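Local coordinates for protein putative TetR transcriptional regulator (Rhodococcus sp., PDB 2I10) that probably binds DNA as a transcriptional regulator of the TetR family, through an N-terminal helix-turn-helix domain, at residues T32-T35 with D36-A40; R56-F59 with E60-D64; F142-A145 with L146-D150. One frame throughout, in Å; residues are numbered along the deposited sequence. Where two conformers were deposited one is given.

Contact 1 (T32-T35 with D36-A40); sequences TSIT and DLTKA
The carboxylate of Asp36, the one flat side-chain group here, takes one bond of a capping box with Ser33 that starts helix 34-41; the other bond is made by the backbone N of Asp36. The backbone N of Ser33 donates to Asp36 OD2 over 2.9 Å, almost straight at 172°, yet it comes from above the carboxylate plane, 49° out of it. In return Ser33 OG, at the N-cap, accepts from the backbone N of Asp36 at 2.9 Å. OG can do this because it stands between its own backbone N and carbonyl carbon (chi1 69°), which turns it back over the first turn. Two N-H groups are thus answered by two side chains, a worked example of how a helix start is sealed. Next to the box, Thr32 CG2 lies across Leu37 at about a right angle, 4.0 Å from its CG, while Thr32 OG1 is bonded to Gly28 and Gln27 in the preceding turn and helix. The helix belongs to the predicted helix-turn-helix, and Leu37 faces Leu23 of helix 15-27. One turn on, the hydroxyl of Thr38 bends back toward the backbone, with OG1 3.1 Å from Ile34 O and equally 3.1 Å from Thr35 O.

Contact 2 (R56-F59 with E60-D64); sequences RDLF and EKTLD
Arg56 and Glu60 form an i to i+4 salt bridge along helix 55-66, part of the TetR-family N-terminal, probably DNA-binding, domain: Arg56 NE donates to Glu60 OE2 at 3.0 Å. The carboxylate oxygen uses its anti lone pair and sits near the guanidinium edge, 21° out of plane, with the two flat groups turned 35° apart. A water closes the link, accepting from Arg56 NH1 and donating to Glu60 OE2 at 2.7 Å, so this one oxygen takes two donors. Both chains bend at their second torsion, which folds their ends together alongside the helix.

On the buried side, Phe59 and Leu63 pack one turn apart. The leucine lies over one face of the ring, offset toward the rim, its CD1 3.6 Å from Phe59 CE2. The ring reaches this place with CG trans to its backbone N. Leu58, which packs on Leu17, Leu48 and Phe52, brings its methyl CD1 to 3.9 Å from Thr62 OG1.

Further out, Arg70 holds the other oxygen of Glu60 and also Asp64, while Phe24 meets the Phe59 ring edge-to-face and Leu126 of helix 121-148 touches both Phe59 and Leu63. Inside the helix, Leu58 O is gripped from opposite faces of its carbonyl plane by two donors of one residue, Thr62 N and Thr62 OG1, each at 3.0 Å.

Contact 3 (F142-A145 with L146-D150); sequences FEKA and LADGD
Charge pairing is the first kind of interaction: Lys144 and Asp148, one helical turn apart, form a salt bridge in which Lys144 NZ donates to Asp148 OD2 at 2.9 Å. The oxygen offers its syn lone pair, on the side of its partner oxygen. Lys144 runs extended from CB to CE and then turns at chi4 (32°), the twist that brings NZ round to the carboxylate; its CG also lies alongside, 3.6 Å from Asp148 OD2. Both residues are exposed, so the bridge lies on the outer surface of helix 121-148.

The second kind is backbone bonding at the helix end. Asp148 N donates to Lys144 O at 2.9 Å, the last bond made by a residue still in helical conformation. Gly149 N then reaches Ala145 O at 2.8 Å, from 37° above the carbonyl plane. Gly149 has phi 99°, a conformation that would jam a side chain against the preceding carbonyl oxygen.

Close packing is the third: the carboxylate of Asp150 turns back toward Ala145, its OD2 3.1 Å from Ala145 CB, a tight approach. That oxygen's polar partner is Ala83 N, at the start of helix 83-98, and Ala83 also touches Ala145. Leu146 CG rests 3.5 Å from Phe142 O, and the Phe142 ring packs on residues of helices 83-98 and 157-177.

Together these features make a helix C-terminus ended by a glycine of positive phi, here closing the long helix 121-148 of the TetR-like C-terminal domain.

How the contacts relate
Followed from the N terminus, the three contacts come in series; none nests in or crosses another, and each closes only a turn or so of one helix. Contact 1 opens helix 34-41, contact 2 lies within helix 55-66, and contact 3 ends helix 121-148. The first two belong to the N-terminal, probably DNA-binding, part and touch where Leu37 CD2 meets Leu58 CD2 at 3.8 Å, with their centres 14 Å apart. Contact 3 lies on the other side of the chain's centre, about 34 Å from contact 2 between centres. Helix 121-148 spans part of that gap: its Leu126 packs against contact 2, and its far end carries contact 3.

Contact 1 (T32-T35 with D36-A40)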
# COMPACT_ATOMS: atom_id res chain seq x y z
N THR B 32 10.29 -17.53 -17.14
CA THR B 32 8.93 -17.73 -17.64
C THR B 32 9.00 -18.00 -19.13
O THR B 32 9.57 -17.18 -19.87
CB THR B 32 8.05 -16.52 -17.38
OG1 THR B 32 7.88 -16.39 -15.99
CG2 THR B 32 6.67 -16.68 -18.01
N SER B 33 8.48 -19.15 -19.57
CA SER B 33 8.59 -19.47 -20.99
C SER B 33 7.32 -19.07 -21.71
O SER B 33 6.28 -18.86 -21.07
CB SER B 33 8.87 -20.96 -21.20
OG SER B 33 7.76 -21.76 -20.85
N ILE B 34 7.39 -19.00 -23.04
CA ILE B 34 6.19 -18.88 -23.88
C ILE B 34 5.21 -20.03 -23.57
O ILE B 34 3.99 -19.84 -23.53
CB ILE B 34 6.52 -18.88 -25.43
CG1 ILE B 34 6.81 -17.47 -25.91
CG2 ILE B 34 5.32 -19.37 -26.25
CD1 ILE B 34 7.91 -16.75 -25.15
N THR B 35 5.78 -21.22 -23.37
CA THR B 35 4.99 -22.39 -23.07
C THR B 35 4.23 -22.21 -21.73
O THR B 35 3.07 -22.59 -21.65
CB THR B 35 5.83 -23.67 -23.11
OG1 THR B 35 6.32 -23.86 -24.44
CG2 THR B 35 4.96 -24.90 -22.76
N ASP B 36 4.88 -21.61 -20.73
CA ASP B 36 4.20 -21.29 -19.46
C ASP B 36 3.02 -20.36 -19.70
O ASP B 36 1.96 -20.52 -19.10
CB ASP B 36 5.16 -20.56 -18.50
CG ASP B 36 6.31 -21.47 -18.00
OD1 ASP B 36 6.15 -22.73 -17.99
OD2 ASP B 36 7.35 -20.90 -17.57
N LEU B 37 3.21 -19.36 -20.56
CA LEU B 37 2.17 -18.35 -20.76
C LEU B 37 0.98 -18.87 -21.54
O LEU B 37 -0.18 -18.62 -21.16
CB LEU B 37 2.74 -17.12 -21.46
CG LEU B 37 3.69 -16.30 -20.59
CD1 LEU B 37 4.61 -15.45 -21.50
CD2 LEU B 37 2.93 -15.44 -19.62
N THR B 38 1.25 -19.59 -22.62
CA THR B 38 0.19 -20.24 -23.40
C THR B 38 -0.59 -21.21 -22.57
O THR B 38 -1.83 -21.23 -22.65
CB THR B 38 0.69 -20.93 -24.70
OG1 THR B 38 1.75 -21.85 -24.36
CG2 THR B 38 1.19 -19.85 -25.69
N LYS B 39 0.09 -22.03 -21.76
CA LYS B 39 -0.62 -22.97 -20.88
C LYS B 39 -1.49 -22.22 -19.87
O LYS B 39 -2.64 -22.57 -19.66
CB LYS B 39 0.34 -23.90 -20.14
CG LYS B 39 -0.26 -24.57 -18.88
CD LYS B 39 0.52 -25.81 -18.46
CE LYS B 39 -0.07 -26.46 -17.21
NZ LYS B 39 0.55 -27.80 -16.93
N ALA B 40 -0.92 -21.17 -19.25
CA ALA B 40 -1.66 -20.37 -18.23
C ALA B 40 -2.84 -19.59 -18.82
O ALA B 40 -3.90 -19.49 -18.18
CB ALA B 40 -0.71 -19.43 -17.48

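Contact 2 (R56-F59 with E60-D64)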
# COMPACT_ATOMS: atom_id res chain seq x y z
N ARG B 56 8.30 -10.21 -24.32
CA ARG B 56 8.74 -8.90 -23.85
C ARG B 56 7.61 -7.89 -23.92
O ARG B 56 7.39 -7.14 -22.98
CB ARG B 56 9.96 -8.39 -24.62
CG ARG B 56 10.59 -7.11 -24.01
CD ARG B 56 11.16 -7.42 -22.59
NE ARG B 56 12.03 -6.37 -22.05
CZ ARG B 56 13.31 -6.20 -22.41
NH1 ARG B 56 14.03 -5.24 -21.85
NH2 ARG B 56 13.88 -6.98 -23.31
N ASP B 57 6.90 -7.84 -25.03
CA ASP B 57 5.74 -6.92 -25.15
C ASP B 57 4.76 -7.22 -24.00
O ASP B 57 4.30 -6.32 -23.35
CB ASP B 57 4.98 -7.12 -26.47
CG ASP B 57 5.80 -6.71 -27.68
OD1 ASP B 57 6.67 -5.85 -27.57
OD2 ASP B 57 5.55 -7.26 -28.76
N LEU B 58 4.45 -8.50 -23.79
CA LEU B 58 3.48 -8.89 -22.76
C LEU B 58 3.98 -8.49 -21.35
O LEU B 58 3.23 -8.01 -20.53
CB LEU B 58 3.17 -10.38 -22.83
CG LEU B 58 2.43 -11.06 -21.67
CD1 LEU B 58 1.07 -10.34 -21.38
CD2 LEU B 58 2.21 -12.57 -21.96
N PHE B 59 5.25 -8.69 -21.10
CA PHE B 59 5.83 -8.32 -19.79
C PHE B 59 5.77 -6.81 -19.55
O PHE B 59 5.41 -6.38 -18.45
CB PHE B 59 7.26 -8.88 -19.69
CG PHE B 59 7.99 -8.50 -18.42
CD1 PHE B 59 7.71 -9.16 -17.20
CD2 PHE B 59 8.99 -7.52 -18.44
CE1 PHE B 59 8.40 -8.84 -16.03
CE2 PHE B 59 9.70 -7.20 -17.26
CZ PHE B 59 9.40 -7.85 -16.06
N GLU B 60 6.07 -6.01 -20.57
CA GLU B 60 5.99 -4.55 -20.43
C GLU B 60 4.54 -4.09 -20.22
O GLU B 60 4.31 -3.15 -19.49
CB GLU B 60 6.60 -3.82 -21.66
CG GLU B 60 8.10 -4.21 -21.99
CD GLU B 60 9.12 -3.77 -20.94
OE1 GLU B 60 8.79 -2.90 -20.13
OE2 GLU B 60 10.28 -4.26 -20.96
N LYS B 61 3.58 -4.76 -20.86
CA LYS B 61 2.14 -4.43 -20.66
C LYS B 61 1.69 -4.76 -19.22
O LYS B 61 0.86 -4.06 -18.63
CB LYS B 61 1.22 -5.19 -21.66
CG LYS B 61 1.40 -4.87 -23.15
CD LYS B 61 0.71 -5.98 -24.09
CE LYS B 61 1.25 -6.05 -25.52
NZ LYS B 61 1.24 -4.71 -26.25
N THR B 62 2.22 -5.86 -18.70
CA THR B 62 1.91 -6.30 -17.34
C THR B 62 2.45 -5.23 -16.34
O THR B 62 1.74 -4.84 -15.43
CB THR B 62 2.47 -7.72 -17.05
OG1 THR B 62 1.83 -8.66 -17.91
CG2 THR B 62 2.16 -8.16 -15.64
N LEU B 63 3.66 -4.73 -16.57
CA LEU B 63 4.24 -3.69 -15.72
C LEU B 63 3.48 -2.39 -15.83
O LEU B 63 3.38 -1.67 -14.83
CB LEU B 63 5.72 -3.47 -16.02
CG LEU B 63 6.73 -4.61 -15.84
CD1 LEU B 63 8.16 -4.11 -16.19
CD2 LEU B 63 6.71 -5.19 -14.39
N ASP B 64 2.98 -2.04 -17.01
CA ASP B 64 2.10 -0.87 -17.14
C ASP B 64 0.89 -1.00 -16.22
O ASP B 64 0.48 -0.02 -15.61
CB ASP B 64 1.57 -0.71 -18.58
CG ASP B 64 2.65 -0.33 -19.58
OD1 ASP B 64 3.75 0.08 -19.15
OD2 ASP B 64 2.38 -0.43 -20.81
O HOH W 1 12.43 -4.01 -19.36

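Contact 3 (F142-A145 with L146-D150)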
# COMPACT_ATOMS: atom_id res chain seq x y z
N PHE B 142 12.28 18.30 -7.49
CA PHE B 142 12.27 19.20 -6.33
C PHE B 142 13.47 20.17 -6.38
O PHE B 142 13.34 21.35 -6.03
CB PHE B 142 12.21 18.41 -5.02
CG PHE B 142 10.85 17.74 -4.76
CD1 PHE B 142 9.74 18.04 -5.54
CD2 PHE B 142 10.68 16.82 -3.72
CE1 PHE B 142 8.50 17.47 -5.28
CE2 PHE B 142 9.44 16.26 -3.48
CZ PHE B 142 8.35 16.59 -4.25
N GLU B 143 14.60 19.67 -6.87
CA GLU B 143 15.85 20.45 -7.02
C GLU B 143 15.66 21.56 -8.07
O GLU B 143 16.07 22.72 -7.86
CB GLU B 143 17.02 19.51 -7.35
CG GLU B 143 18.35 20.20 -7.56
CD GLU B 143 19.42 19.28 -8.10
OE1 GLU B 143 19.25 18.73 -9.22
OE2 GLU B 143 20.48 19.13 -7.42
N LYS B 144 14.97 21.21 -9.16
CA LYS B 144 14.63 22.17 -10.21
C LYS B 144 13.61 23.17 -9.72
O LYS B 144 13.71 24.34 -10.02
CB LYS B 144 14.07 21.41 -11.42
CG LYS B 144 13.35 22.23 -12.46
CD LYS B 144 12.85 21.36 -13.60
CE LYS B 144 12.09 22.17 -14.70
NZ LYS B 144 12.57 23.58 -14.91
N ALA B 145 12.58 22.70 -8.99
CA ALA B 145 11.62 23.62 -8.40
C ALA B 145 12.20 24.62 -7.39
O ALA B 145 11.69 25.72 -7.28
CB ALA B 145 10.38 22.89 -7.83
N LEU B 146 13.24 24.25 -6.64
CA LEU B 146 13.87 25.19 -5.74
C LEU B 146 14.61 26.28 -6.53
O LEU B 146 14.64 27.46 -6.12
CB LEU B 146 14.87 24.48 -4.80
CG LEU B 146 14.32 23.67 -3.60
CD1 LEU B 146 15.39 22.81 -2.96
CD2 LEU B 146 13.67 24.59 -2.55
N ALA B 147 15.23 25.88 -7.65
CA ALA B 147 15.95 26.83 -8.51
C ALA B 147 14.93 27.77 -9.20
O ALA B 147 15.12 28.97 -9.22
CB ALA B 147 16.81 26.10 -9.51
N ASP B 148 13.82 27.20 -9.67
CA ASP B 148 12.78 27.96 -10.36
C ASP B 148 12.02 28.82 -9.37
O ASP B 148 11.52 29.88 -9.72
CB ASP B 148 11.79 27.04 -11.08
CG ASP B 148 12.40 26.31 -12.27
OD1 ASP B 148 13.57 26.64 -12.65
OD2 ASP B 148 11.72 25.41 -12.83
N GLY B 149 11.92 28.33 -8.14
CA GLY B 149 11.35 29.10 -7.05
C GLY B 149 9.90 28.78 -6.73
O GLY B 149 9.30 29.48 -5.94
N ASP B 150 9.32 27.74 -7.35
CA ASP B 150 7.94 27.35 -7.00
C ASP B 150 7.90 26.45 -5.77
O ASP B 150 6.87 26.24 -5.19
CB ASP B 150 7.20 26.68 -8.16
CG ASP B 150 7.95 25.49 -8.73
OD1 ASP B 150 8.82 25.69 -9.60
OD2 ASP B 150 7.65 24.35 -8.32